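PDB 1ODO: putative cytochrome P450 154A1 from Streptomyces coelicolor, which is a putative haem-thiolate protein of the cytochrome P450 family, with 4-phenyl-1H-imidazole bound to its haem iron in this model. Local coordinates for residues His18-Thr23 with Val289-Leu294; Ala64-Pro67 with Glu71-Gly74; Val84-Thr89 with Leu236-Ser241; Asp139-Leu144 with Thr247-Asp252. All coordinates share one frame; numbering follows the deposited sequence.

Contact 1: His18-Thr23 with Val289-Leu294; sequences HTEHRT and VKHLPL. With HEM (protoporphyrin IX containing Fe), chain B.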
# COMPACT_ATOMS: atom_id res chain seq x y z
N HIS A 18 14.43 -4.12 8.33
CA HIS A 18 14.81 -5.52 8.52
C HIS A 18 15.14 -5.76 9.99
O HIS A 18 14.74 -6.78 10.57
CB HIS A 18 16.02 -5.90 7.67
CG HIS A 18 15.75 -5.93 6.20
ND1 HIS A 18 14.56 -6.40 5.68
CD2 HIS A 18 16.51 -5.57 5.15
CE1 HIS A 18 14.62 -6.34 4.36
NE2 HIS A 18 15.79 -5.84 4.01
N THR A 19 15.88 -4.84 10.60
CA THR A 19 16.23 -5.00 12.00
C THR A 19 14.94 -4.84 12.80
O THR A 19 14.72 -5.53 13.79
CB THR A 19 17.25 -3.95 12.46
OG1 THR A 19 18.49 -4.18 11.79
CG2 THR A 19 17.47 -4.05 13.97
N GLU A 20 14.09 -3.92 12.36
CA GLU A 20 12.83 -3.67 13.05
C GLU A 20 12.00 -4.96 13.10
O GLU A 20 11.37 -5.25 14.12
CB GLU A 20 12.04 -2.57 12.34
CG GLU A 20 10.66 -2.32 12.95
CD GLU A 20 9.91 -1.22 12.24
OE1 GLU A 20 10.03 -0.04 12.66
OE2 GLU A 20 9.20 -1.53 11.27
N HIS A 21 11.99 -5.73 12.02
CA HIS A 21 11.22 -6.97 11.99
C HIS A 21 11.66 -7.87 13.14
O HIS A 21 10.84 -8.41 13.88
CB HIS A 21 11.44 -7.77 10.70
CG HIS A 21 10.99 -7.07 9.45
ND1 HIS A 21 10.03 -6.08 9.46
CD2 HIS A 21 11.35 -7.24 8.16
CE1 HIS A 21 9.81 -5.68 8.22
NE2 HIS A 21 10.60 -6.37 7.41
N ARG A 22 12.97 -8.04 13.27
CA ARG A 22 13.53 -8.88 14.32
C ARG A 22 13.22 -8.36 15.71
O ARG A 22 12.84 -9.12 16.60
CB ARG A 22 15.04 -9.02 14.13
CG ARG A 22 15.42 -9.48 12.74
CD ARG A 22 16.92 -9.71 12.60
NE ARG A 22 17.28 -10.03 11.22
CZ ARG A 22 16.73 -11.01 10.51
NH1 ARG A 22 15.80 -11.79 11.05
NH2 ARG A 22 17.12 -11.22 9.26
N THR A 23 13.39 -7.06 15.91
CA THR A 23 13.14 -6.45 17.21
C THR A 23 11.68 -6.65 17.63
O THR A 23 11.40 -6.98 18.79
CB THR A 23 13.47 -4.95 17.17
OG1 THR A 23 14.83 -4.78 16.76
CG2 THR A 23 13.28 -4.33 18.55
N VAL A 289 3.38 -2.03 2.29
CA VAL A 289 2.87 -1.45 3.52
C VAL A 289 3.35 -2.32 4.69
O VAL A 289 2.90 -3.45 4.85
CB VAL A 289 1.33 -1.40 3.51
CG1 VAL A 289 0.80 -0.89 4.84
CG2 VAL A 289 0.86 -0.51 2.37
N LYS A 290 4.25 -1.78 5.50
CA LYS A 290 4.80 -2.52 6.63
C LYS A 290 3.93 -2.62 7.88
O LYS A 290 3.93 -3.66 8.55
CB LYS A 290 6.16 -1.93 7.01
CG LYS A 290 7.18 -1.99 5.87
CD LYS A 290 8.45 -1.22 6.21
CE LYS A 290 8.21 0.28 6.23
NZ LYS A 290 9.46 1.04 6.56
N HIS A 291 3.21 -1.55 8.20
CA HIS A 291 2.34 -1.52 9.38
C HIS A 291 1.06 -0.83 8.96
O HIS A 291 1.10 0.12 8.17
CB HIS A 291 3.00 -0.72 10.50
CG HIS A 291 4.34 -1.23 10.92
ND1 HIS A 291 4.50 -2.32 11.75
CD2 HIS A 291 5.59 -0.80 10.63
CE1 HIS A 291 5.79 -2.54 11.96
NE2 HIS A 291 6.47 -1.62 11.28
N LEU A 292 -0.07 -1.28 9.50
CA LEU A 292 -1.35 -0.68 9.14
C LEU A 292 -2.12 -0.05 10.30
O LEU A 292 -2.70 -0.75 11.13
CB LEU A 292 -2.23 -1.73 8.46
CG LEU A 292 -3.43 -1.32 7.58
CD1 LEU A 292 -4.53 -0.68 8.43
CD2 LEU A 292 -2.95 -0.35 6.51
N PRO A 293 -2.12 1.29 10.39
CA PRO A 293 -2.86 1.96 11.46
C PRO A 293 -4.31 2.12 10.97
O PRO A 293 -4.52 2.51 9.83
CB PRO A 293 -2.14 3.30 11.58
CG PRO A 293 -1.73 3.58 10.18
CD PRO A 293 -1.26 2.24 9.66
N LEU A 294 -5.30 1.78 11.79
CA LEU A 294 -5.12 1.27 13.14
C LEU A 294 -6.43 0.55 13.46
O LEU A 294 -7.45 0.79 12.82
CB LEU A 294 -4.91 2.44 14.10
CG LEU A 294 -4.34 2.19 15.50
CD1 LEU A 294 -2.96 1.56 15.39
CD2 LEU A 294 -4.28 3.51 16.27
CHA HEM B . -6.70 -1.58 1.84
CHB HEM B . -7.36 0.05 -2.64
CHC HEM B . -2.88 -1.33 -3.81
CHD HEM B . -2.23 -2.92 0.68
C1A HEM B . -7.30 -1.03 0.74
C2A HEM B . -8.65 -0.49 0.66
C3A HEM B . -8.84 -0.03 -0.58
C4A HEM B . -7.61 -0.27 -1.33
CMA HEM B . -10.09 0.64 -1.16
CAA HEM B . -9.65 -0.48 1.84
CBA HEM B . -10.38 -1.83 1.96
CGA HEM B . -11.39 -1.94 3.10
O1A HEM B . -11.07 -1.33 4.18
O2A HEM B . -12.41 -2.60 2.92
C1B HEM B . -6.21 -0.17 -3.35
C2B HEM B . -6.02 0.21 -4.74
C3B HEM B . -4.75 -0.18 -5.07
C4B HEM B . -4.16 -0.79 -3.90
CMB HEM B . -7.07 0.91 -5.61
CAB HEM B . -4.02 -0.02 -6.42
CBB HEM B . -4.63 -0.83 -7.57
C1C HEM B . -2.32 -1.89 -2.67
C2C HEM B . -0.95 -2.44 -2.62
C3C HEM B . -0.76 -2.88 -1.36
C4C HEM B . -2.00 -2.63 -0.64
CMC HEM B . 0.02 -2.44 -3.84
CAC HEM B . 0.47 -3.54 -0.68
CBC HEM B . 1.16 -4.67 -1.45
C1D HEM B . -3.38 -2.70 1.40
C2D HEM B . -3.57 -3.02 2.79
C3D HEM B . -4.82 -2.63 3.13
C4D HEM B . -5.42 -2.09 1.93
CMD HEM B . -2.50 -3.66 3.70
CAD HEM B . -5.46 -2.73 4.52
CBD HEM B . -5.81 -4.13 5.05
CGD HEM B . -6.35 -3.94 6.45
O1D HEM B . -5.67 -4.32 7.41
O2D HEM B . -7.46 -3.36 6.55
NA HEM B . -6.70 -0.89 -0.49
NB HEM B . -5.06 -0.77 -2.86
NC HEM B . -2.93 -2.03 -1.45
ND HEM B . -4.53 -2.12 0.87
FE HEM B . -4.80 -1.47 -0.97
O HOH W 1 9.97 0.37 9.25
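The edge of the H291 imidazole meets E20 OE2, which lies in the ring plane, straight ahead of the NE2 hydrogen. H291 NE2 donates to E20 OE2 across 2.7 Å, nearly linear at 176°. Seen from the acid, the donor comes in from above the carboxylate plane, and the two flat groups are turned 65° against each other. Glutamate has the length needed here: CG stands anti to the backbone N (chi1 177°) and the chain stays extended beyond it, carrying the acid from the helix to the ring. At the other nitrogen, H291 ND1 is hydrogen-bonded to S318 OG, so both ring nitrogens are held, which should fix the rotation of the ring. E20 OE2 has a second partner, a water that donates to it at 2.9 Å and accepts from K290 NZ at 2.8 Å. The lysine also binds S392 O, and its charge probably helps to keep E20 ionised. Further along, L292 turns to the cofactor, its CG 3.7 Å from HEM O1D. The His-carboxylate bond thus ties helix 17-25 to the chain just before strand 292-297, which pairs with strand 314-317 in the mixed sheet; the H291 side chain touches L316 of that strand and L24 of helix 17-25, while K290 packs on A320 of helix 319-322.

Contact 2: Ala64-Pro67 with Glu71-Gly74; sequences AHWP and EVVG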
# COMPACT_ATOMS: atom_id res chain seq x y z
N ALA A 64 -16.29 5.13 16.86
CA ALA A 64 -17.13 4.29 17.69
C ALA A 64 -16.42 3.42 18.72
O ALA A 64 -16.94 3.19 19.81
CB ALA A 64 -18.00 3.40 16.80
N HIS A 65 -15.21 2.95 18.39
CA HIS A 65 -14.49 2.09 19.32
C HIS A 65 -13.16 2.52 19.95
O HIS A 65 -12.53 1.72 20.64
CB HIS A 65 -14.32 0.73 18.65
CG HIS A 65 -15.61 0.15 18.14
ND1 HIS A 65 -16.67 -0.15 18.97
CD2 HIS A 65 -16.01 -0.17 16.89
CE1 HIS A 65 -17.67 -0.63 18.25
NE2 HIS A 65 -17.29 -0.66 16.98
N TRP A 66 -12.73 3.76 19.72
CA TRP A 66 -11.47 4.22 20.31
C TRP A 66 -11.76 5.44 21.19
O TRP A 66 -11.89 6.55 20.69
CB TRP A 66 -10.45 4.58 19.22
CG TRP A 66 -9.06 4.84 19.75
CD1 TRP A 66 -8.54 4.42 20.94
CD2 TRP A 66 -7.99 5.49 19.05
NE1 TRP A 66 -7.22 4.76 21.03
CE2 TRP A 66 -6.85 5.42 19.89
CE3 TRP A 66 -7.87 6.12 17.81
CZ2 TRP A 66 -5.61 5.96 19.52
CZ3 TRP A 66 -6.64 6.65 17.43
CH2 TRP A 66 -5.53 6.57 18.29
N PRO A 67 -11.87 5.23 22.51
CA PRO A 67 -12.15 6.30 23.47
C PRO A 67 -11.21 7.50 23.38
O PRO A 67 -11.62 8.64 23.62
CB PRO A 67 -12.06 5.59 24.82
CG PRO A 67 -12.55 4.21 24.49
CD PRO A 67 -11.82 3.92 23.19
N GLU A 71 -9.18 12.95 21.67
CA GLU A 71 -7.97 13.62 22.14
C GLU A 71 -6.84 13.51 21.12
O GLU A 71 -6.12 14.48 20.86
CB GLU A 71 -7.51 13.00 23.45
CG GLU A 71 -8.64 12.70 24.42
CD GLU A 71 -8.22 11.78 25.56
OE1 GLU A 71 -9.12 11.15 26.17
OE2 GLU A 71 -7.00 11.69 25.84
N VAL A 72 -6.69 12.33 20.54
CA VAL A 72 -5.65 12.05 19.56
C VAL A 72 -5.76 12.77 18.21
O VAL A 72 -4.75 13.19 17.64
CB VAL A 72 -5.56 10.53 19.29
CG1 VAL A 72 -4.57 10.23 18.17
CG2 VAL A 72 -5.14 9.80 20.56
N VAL A 73 -6.97 12.91 17.70
CA VAL A 73 -7.19 13.56 16.41
C VAL A 73 -6.57 14.95 16.22
O VAL A 73 -6.24 15.32 15.09
CB VAL A 73 -8.70 13.65 16.09
CG1 VAL A 73 -9.38 14.69 16.98
CG2 VAL A 73 -8.89 13.97 14.63
N GLY A 74 -6.39 15.70 17.29
CA GLY A 74 -5.80 17.02 17.16
C GLY A 74 -4.30 17.10 17.35
O GLY A 74 -3.69 18.12 17.00
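Apolar packing between W66 and V72 carries this contact. The far corner of the indole does the touching, with W66 CH2 3.8 Å from V72 CG1. The second methyl, V72 CG2, is 4.0 Å from W66 CZ2, so both methyls of the valine come to the CH2/CZ2 corner obliquely, from one side of the ring plane. The two side chains cross at about a right angle. W66 reaches so far because its CG is anti to the backbone N (chi1 -170°), which sends the indole out past the turn; a branched valine offers two methyls to meet it. In fold terms these are two short helices, 62-65 and 69-72, joined by a tight connection after strand 58-59, probably the B helix and the start of the B-C region in P450 terms. W66 is the first residue to leave helical angles after helix 62-65, and here the chain bends so that its large ring turns inward. Stacking adds to the burial of the indole, which lies against the ring of Y296, while W66 and V72 both pack on V38 of strand 38-43. Polar contacts contribute little. No hydrogen bond links the two segments, and P67 O stands 4.4 Å from E71 OE1, both oxygens belonging to acceptor groups, at the exposed margin where proline and glutamate suit solvent.

Contact 3: Val84-Thr89 with Leu236-Ser241; sequences VENMFT and LLLMIS. With HEM (protoporphyrin IX containing Fe), chain B; PIM (4-phenyl-1H-imidazole), chain C.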
# COMPACT_ATOMS: atom_id res chain seq x y z
N VAL A 84 -10.65 9.74 8.62
CA VAL A 84 -11.47 9.76 7.41
C VAL A 84 -12.74 8.97 7.65
O VAL A 84 -12.82 8.16 8.57
CB VAL A 84 -10.74 9.13 6.19
CG1 VAL A 84 -9.60 10.04 5.72
CG2 VAL A 84 -10.21 7.75 6.55
N GLU A 85 -13.74 9.22 6.81
CA GLU A 85 -15.02 8.53 6.91
C GLU A 85 -15.24 7.77 5.61
O GLU A 85 -15.87 8.27 4.69
CB GLU A 85 -16.16 9.53 7.12
CG GLU A 85 -16.07 10.31 8.43
CD GLU A 85 -17.18 11.33 8.55
OE1 GLU A 85 -18.36 10.93 8.55
OE2 GLU A 85 -16.86 12.54 8.65
N ASN A 86 -14.68 6.57 5.54
CA ASN A 86 -14.81 5.74 4.35
C ASN A 86 -14.74 4.27 4.78
O ASN A 86 -14.76 3.98 5.97
CB ASN A 86 -13.71 6.06 3.32
CG ASN A 86 -12.32 5.98 3.90
OD1 ASN A 86 -12.06 5.16 4.78
ND2 ASN A 86 -11.41 6.81 3.40
N MET A 87 -14.66 3.36 3.83
CA MET A 87 -14.60 1.94 4.18
C MET A 87 -13.39 1.59 5.04
O MET A 87 -13.44 0.64 5.83
CB MET A 87 -14.60 1.08 2.91
CG MET A 87 -13.29 1.11 2.14
SD MET A 87 -13.36 0.10 0.64
CE MET A 87 -13.99 1.31 -0.54
N PHE A 88 -12.30 2.35 4.88
CA PHE A 88 -11.06 2.13 5.62
C PHE A 88 -11.23 2.30 7.14
O PHE A 88 -10.41 1.80 7.92
CB PHE A 88 -9.98 3.09 5.10
CG PHE A 88 -8.58 2.74 5.53
CD1 PHE A 88 -7.90 1.68 4.93
CD2 PHE A 88 -7.92 3.49 6.51
CE1 PHE A 88 -6.59 1.37 5.30
CE2 PHE A 88 -6.62 3.18 6.89
CZ PHE A 88 -5.95 2.13 6.28
N THR A 89 -12.27 3.02 7.55
CA THR A 89 -12.51 3.25 8.97
C THR A 89 -13.92 2.84 9.37
O THR A 89 -14.45 3.30 10.38
CB THR A 89 -12.33 4.73 9.33
OG1 THR A 89 -13.20 5.53 8.51
CG2 THR A 89 -10.89 5.16 9.11
N LEU A 236 -12.81 9.25 -2.08
CA LEU A 236 -11.98 9.63 -3.21
C LEU A 236 -10.53 9.75 -2.75
O LEU A 236 -9.61 9.38 -3.46
CB LEU A 236 -12.45 10.96 -3.80
CG LEU A 236 -13.76 10.89 -4.58
CD1 LEU A 236 -14.12 12.28 -5.09
CD2 LEU A 236 -13.62 9.92 -5.75
N LEU A 237 -10.33 10.27 -1.54
CA LEU A 237 -8.99 10.43 -0.99
C LEU A 237 -8.33 9.05 -0.92
O LEU A 237 -7.18 8.88 -1.33
CB LEU A 237 -9.06 11.05 0.41
CG LEU A 237 -7.74 11.39 1.12
CD1 LEU A 237 -7.98 12.47 2.16
CD2 LEU A 237 -7.16 10.14 1.77
N LEU A 238 -9.07 8.08 -0.40
CA LEU A 238 -8.59 6.71 -0.27
C LEU A 238 -8.21 6.09 -1.61
O LEU A 238 -7.12 5.56 -1.78
CB LEU A 238 -9.66 5.85 0.40
CG LEU A 238 -9.44 4.33 0.39
CD1 LEU A 238 -8.18 3.96 1.16
CD2 LEU A 238 -10.65 3.65 1.03
N MET A 239 -9.13 6.16 -2.57
CA MET A 239 -8.88 5.58 -3.89
C MET A 239 -7.74 6.24 -4.64
O MET A 239 -6.93 5.56 -5.27
CB MET A 239 -10.16 5.62 -4.72
CG MET A 239 -11.35 4.95 -4.04
SD MET A 239 -11.00 3.27 -3.47
CE MET A 239 -10.60 2.51 -5.03
N ILE A 240 -7.67 7.57 -4.60
CA ILE A 240 -6.60 8.27 -5.29
C ILE A 240 -5.25 8.00 -4.62
O ILE A 240 -4.26 7.75 -5.29
CB ILE A 240 -6.87 9.80 -5.33
CG1 ILE A 240 -8.06 10.07 -6.25
CG2 ILE A 240 -5.63 10.55 -5.80
CD1 ILE A 240 -8.52 11.50 -6.27
N SER A 241 -5.22 8.05 -3.29
CA SER A 241 -3.97 7.80 -2.57
C SER A 241 -3.48 6.38 -2.81
O SER A 241 -2.28 6.15 -3.00
CB SER A 241 -4.17 8.02 -1.07
OG SER A 241 -4.48 9.37 -0.78
CHA HEM B . -6.70 -1.58 1.84
CHB HEM B . -7.36 0.05 -2.64
CHC HEM B . -2.88 -1.33 -3.81
CHD HEM B . -2.23 -2.92 0.68
C1A HEM B . -7.30 -1.03 0.74
C2A HEM B . -8.65 -0.49 0.66
C3A HEM B . -8.84 -0.03 -0.58
C4A HEM B . -7.61 -0.27 -1.33
CMA HEM B . -10.09 0.64 -1.16
CAA HEM B . -9.65 -0.48 1.84
CBA HEM B . -10.38 -1.83 1.96
CGA HEM B . -11.39 -1.94 3.10
O1A HEM B . -11.07 -1.33 4.18
O2A HEM B . -12.41 -2.60 2.92
C1B HEM B . -6.21 -0.17 -3.35
C2B HEM B . -6.02 0.21 -4.74
C3B HEM B . -4.75 -0.18 -5.07
C4B HEM B . -4.16 -0.79 -3.90
CMB HEM B . -7.07 0.91 -5.61
CAB HEM B . -4.02 -0.02 -6.42
CBB HEM B . -4.63 -0.83 -7.57
C1C HEM B . -2.32 -1.89 -2.67
C2C HEM B . -0.95 -2.44 -2.62
C3C HEM B . -0.76 -2.88 -1.36
C4C HEM B . -2.00 -2.63 -0.64
CMC HEM B . 0.02 -2.44 -3.84
CAC HEM B . 0.47 -3.54 -0.68
CBC HEM B . 1.16 -4.67 -1.45
C1D HEM B . -3.38 -2.70 1.40
C2D HEM B . -3.57 -3.02 2.79
C3D HEM B . -4.82 -2.63 3.13
C4D HEM B . -5.42 -2.09 1.93
CMD HEM B . -2.50 -3.66 3.70
CAD HEM B . -5.46 -2.73 4.52
CBD HEM B . -5.81 -4.13 5.05
CGD HEM B . -6.35 -3.94 6.45
O1D HEM B . -5.67 -4.32 7.41
O2D HEM B . -7.46 -3.36 6.55
NA HEM B . -6.70 -0.89 -0.49
NB HEM B . -5.06 -0.77 -2.86
NC HEM B . -2.93 -2.03 -1.45
ND HEM B . -4.53 -2.12 0.87
FE HEM B . -4.80 -1.47 -0.97
N1 PIM C . -2.94 2.40 -0.09
C2 PIM C . -3.00 1.18 -0.74
N3 PIM C . -4.02 0.59 -0.36
C4 PIM C . -4.67 1.32 0.53
C5 PIM C . -4.01 2.46 0.71
C6 PIM C . -4.32 3.64 1.60
C7 PIM C . -3.85 4.94 1.19
C8 PIM C . -4.14 6.07 2.04
C9 PIM C . -4.88 5.87 3.23
C10 PIM C . -5.34 4.58 3.62
C11 PIM C . -5.03 3.48 2.77
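L238 packs against M87, F88 and N86 in a buried, mainly apolar contact between the B-C loop of the P450 fold and helix 229-244, the first part of the long distal helix that crosses above the haem. Both segments line the distal pocket. Leucine serves this place because its two methyls can face two ways. L238 CD2 rests 3.8 Å from M87 CG and close to the CB of F88, while L238 CD1 turns to the ligand and lies 3.6 Å from PIM C11. The loop reaches the same phenyl group through the flat side of F88, whose ring has PIM C10 3.6 Å above its plane and over its centre. A phenylalanine and a leucine thus help to shape the apolar part of the site, while PIM N3 binds the haem iron at 2.3 Å. The amide of N86 crosses L238 obliquely, with ND2 3.6 Å from L238 CB, and that nitrogen is satisfied by D234 O one turn earlier in the helix. The loop keeps its shape partly through T89 OG1, which donates to V84 O at 2.7 Å. M87 holds CG between its backbone N and carbonyl carbon (chi1 73°), placing its thioether beside a haem propionate. On the helix, S241 OG donates to L237 O at 2.8 Å, leaving S241 CB to face the phenyl group, 3.7 Å from PIM C8.

Contact 4: Asp139-Leu144 with Thr247-Asp252; sequences DLRQEL and TVNVID. With HEM (protoporphyrin IX containing Fe), chain B.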
# COMPACT_ATOMS: atom_id res chain seq x y z
N ASP A 139 16.40 6.48 -13.50
CA ASP A 139 15.79 6.19 -12.21
C ASP A 139 14.45 5.53 -12.53
O ASP A 139 13.46 6.20 -12.80
CB ASP A 139 15.55 7.47 -11.40
CG ASP A 139 14.99 7.18 -10.02
OD1 ASP A 139 14.57 6.03 -9.78
OD2 ASP A 139 14.95 8.10 -9.18
N LEU A 140 14.44 4.20 -12.51
CA LEU A 140 13.25 3.42 -12.81
C LEU A 140 12.04 3.75 -11.93
O LEU A 140 10.90 3.59 -12.35
CB LEU A 140 13.58 1.93 -12.72
CG LEU A 140 12.79 1.00 -13.63
CD1 LEU A 140 13.07 1.36 -15.09
CD2 LEU A 140 13.18 -0.44 -13.36
N ARG A 141 12.30 4.20 -10.70
CA ARG A 141 11.21 4.53 -9.80
C ARG A 141 10.41 5.70 -10.39
O ARG A 141 9.18 5.67 -10.42
CB ARG A 141 11.75 4.90 -8.41
CG ARG A 141 10.67 5.09 -7.35
CD ARG A 141 11.26 5.33 -5.97
NE ARG A 141 10.23 5.70 -5.00
CZ ARG A 141 9.45 4.83 -4.36
NH1 ARG A 141 9.58 3.53 -4.57
NH2 ARG A 141 8.51 5.27 -3.53
N GLN A 142 11.11 6.71 -10.88
CA GLN A 142 10.46 7.88 -11.46
C GLN A 142 9.97 7.68 -12.90
O GLN A 142 8.95 8.26 -13.29
CB GLN A 142 11.41 9.08 -11.44
CG GLN A 142 11.79 9.57 -10.05
CD GLN A 142 10.58 9.93 -9.21
OE1 GLN A 142 9.68 10.62 -9.67
NE2 GLN A 142 10.57 9.47 -7.96
N GLU A 143 10.67 6.88 -13.68
CA GLU A 143 10.28 6.65 -15.07
C GLU A 143 9.31 5.50 -15.36
O GLU A 143 8.77 5.42 -16.46
CB GLU A 143 11.53 6.49 -15.94
CG GLU A 143 12.47 7.70 -15.88
CD GLU A 143 11.73 9.00 -16.14
OE1 GLU A 143 11.01 9.09 -17.16
OE2 GLU A 143 11.88 9.95 -15.34
N LEU A 144 9.09 4.63 -14.38
CA LEU A 144 8.17 3.51 -14.58
C LEU A 144 7.30 3.19 -13.38
O LEU A 144 6.07 3.19 -13.47
CB LEU A 144 8.95 2.24 -14.97
CG LEU A 144 8.09 0.97 -15.12
CD1 LEU A 144 7.08 1.17 -16.25
CD2 LEU A 144 8.97 -0.24 -15.40
N THR A 247 1.54 0.78 -4.94
CA THR A 247 1.93 -0.10 -6.05
C THR A 247 3.34 0.23 -6.54
O THR A 247 4.09 -0.66 -6.95
CB THR A 247 0.93 -0.03 -7.23
OG1 THR A 247 -0.37 -0.43 -6.79
CG2 THR A 247 1.37 -0.98 -8.34
N VAL A 248 3.70 1.51 -6.48
CA VAL A 248 5.02 1.95 -6.92
C VAL A 248 6.10 1.16 -6.19
O VAL A 248 7.11 0.78 -6.78
CB VAL A 248 5.23 3.45 -6.64
CG1 VAL A 248 4.93 3.76 -5.18
CG2 VAL A 248 6.66 3.86 -6.98
N ASN A 249 5.88 0.90 -4.90
CA ASN A 249 6.84 0.16 -4.10
C ASN A 249 6.95 -1.31 -4.44
O ASN A 249 8.01 -1.92 -4.27
CB ASN A 249 6.53 0.36 -2.62
CG ASN A 249 6.70 1.80 -2.20
OD1 ASN A 249 7.70 2.43 -2.55
ND2 ASN A 249 5.73 2.33 -1.46
N VAL A 250 5.86 -1.90 -4.91
CA VAL A 250 5.89 -3.31 -5.26
C VAL A 250 6.73 -3.44 -6.53
O VAL A 250 7.53 -4.36 -6.67
CB VAL A 250 4.48 -3.86 -5.52
CG1 VAL A 250 4.55 -5.36 -5.78
CG2 VAL A 250 3.58 -3.57 -4.32
N ILE A 251 6.54 -2.51 -7.47
CA ILE A 251 7.30 -2.55 -8.72
C ILE A 251 8.78 -2.35 -8.38
O ILE A 251 9.65 -3.04 -8.90
CB ILE A 251 6.83 -1.44 -9.68
CG1 ILE A 251 5.38 -1.72 -10.11
CG2 ILE A 251 7.76 -1.36 -10.90
CD1 ILE A 251 4.77 -0.67 -11.04
N ASP A 252 9.04 -1.39 -7.50
CA ASP A 252 10.38 -1.04 -7.03
C ASP A 252 11.07 -2.29 -6.46
O ASP A 252 12.12 -2.71 -6.94
CB ASP A 252 10.25 0.04 -5.95
CG ASP A 252 11.57 0.36 -5.23
OD1 ASP A 252 12.44 -0.52 -5.11
OD2 ASP A 252 11.72 1.51 -4.77
CHA HEM B . -6.70 -1.58 1.84
CHB HEM B . -7.36 0.05 -2.64
CHC HEM B . -2.88 -1.33 -3.81
CHD HEM B . -2.23 -2.92 0.68
C1A HEM B . -7.30 -1.03 0.74
C2A HEM B . -8.65 -0.49 0.66
C3A HEM B . -8.84 -0.03 -0.58
C4A HEM B . -7.61 -0.27 -1.33
CMA HEM B . -10.09 0.64 -1.16
CAA HEM B . -9.65 -0.48 1.84
CBA HEM B . -10.38 -1.83 1.96
CGA HEM B . -11.39 -1.94 3.10
O1A HEM B . -11.07 -1.33 4.18
O2A HEM B . -12.41 -2.60 2.92
C1B HEM B . -6.21 -0.17 -3.35
C2B HEM B . -6.02 0.21 -4.74
C3B HEM B . -4.75 -0.18 -5.07
C4B HEM B . -4.16 -0.79 -3.90
CMB HEM B . -7.07 0.91 -5.61
CAB HEM B . -4.02 -0.02 -6.42
CBB HEM B . -4.63 -0.83 -7.57
C1C HEM B . -2.32 -1.89 -2.67
C2C HEM B . -0.95 -2.44 -2.62
C3C HEM B . -0.76 -2.88 -1.36
C4C HEM B . -2.00 -2.63 -0.64
CMC HEM B . 0.02 -2.44 -3.84
CAC HEM B . 0.47 -3.54 -0.68
CBC HEM B . 1.16 -4.67 -1.45
C1D HEM B . -3.38 -2.70 1.40
C2D HEM B . -3.57 -3.02 2.79
C3D HEM B . -4.82 -2.63 3.13
C4D HEM B . -5.42 -2.09 1.93
CMD HEM B . -2.50 -3.66 3.70
CAD HEM B . -5.46 -2.73 4.52
CBD HEM B . -5.81 -4.13 5.05
CGD HEM B . -6.35 -3.94 6.45
O1D HEM B . -5.67 -4.32 7.41
O2D HEM B . -7.46 -3.36 6.55
NA HEM B . -6.70 -0.89 -0.49
NB HEM B . -5.06 -0.77 -2.86
NC HEM B . -2.93 -2.03 -1.45
ND HEM B . -4.53 -2.12 0.87
FE HEM B . -4.80 -1.47 -0.97
O HOH W 2 6.71 5.25 -1.38
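R141 and D252 bring the two backbones nearest, CA to CA 6.3 Å, where the short axes of helices 140-144 and 247-252 pass 10.2 Å apart at 124° between their directions. D139 sits at the N-cap of the first helix, its OD1 accepting from R141 N at 3.1 Å. R141 spans the gap with an extended chain, CG anti to its own N (chi1 -172°). End-on, its guanidinium grips a single oxygen: NH1 donates to N249 OD1 at 3.0 Å and NH2 to the same atom at 3.1 Å, with guanidinium and amide planes only 18° apart. V248 CG2, in one of two conformers, lies over one guanidinium face towards its rim, a less certain contact. Segment 247-252 belongs to the later half of the long distal helix of P450s, T247 OG1 lying 3.6 Å from HEM CMC. Arginine is apt because one flat cation can serve several buried acceptors. R141 NH1 also forms a salt bridge with D252 OD2 at 2.9 Å, though its hydrogen bond is weak; D252 OD1 is bound by H398 ND1. R141 NH2 also meets Y146 OH, and a water accepts from N249 ND2 and, weakly, from R141 NH2.

How the contacts relate
Contacts 1, 3 and 4 all reach the haem, each touching it through one of its segments or both, with centres 21 to 23 Å apart. Along the chain, contact 1 closes a loop that encloses the other three; contact 2 closes before contacts 3 and 4 open, and these two interlock, their second segments on the successive helices 229-244 and 247-260. Contact 2 is the peripheral one, about 35 Å between centres from contact 4. It still meets contact 1, where L294 CD2 packs 3.9 Å from W66 CH2. P293 and L292 of contact 1 also touch F88 of contact 3, so strand 292-297 links the sheet, the B-C region and the distal pocket.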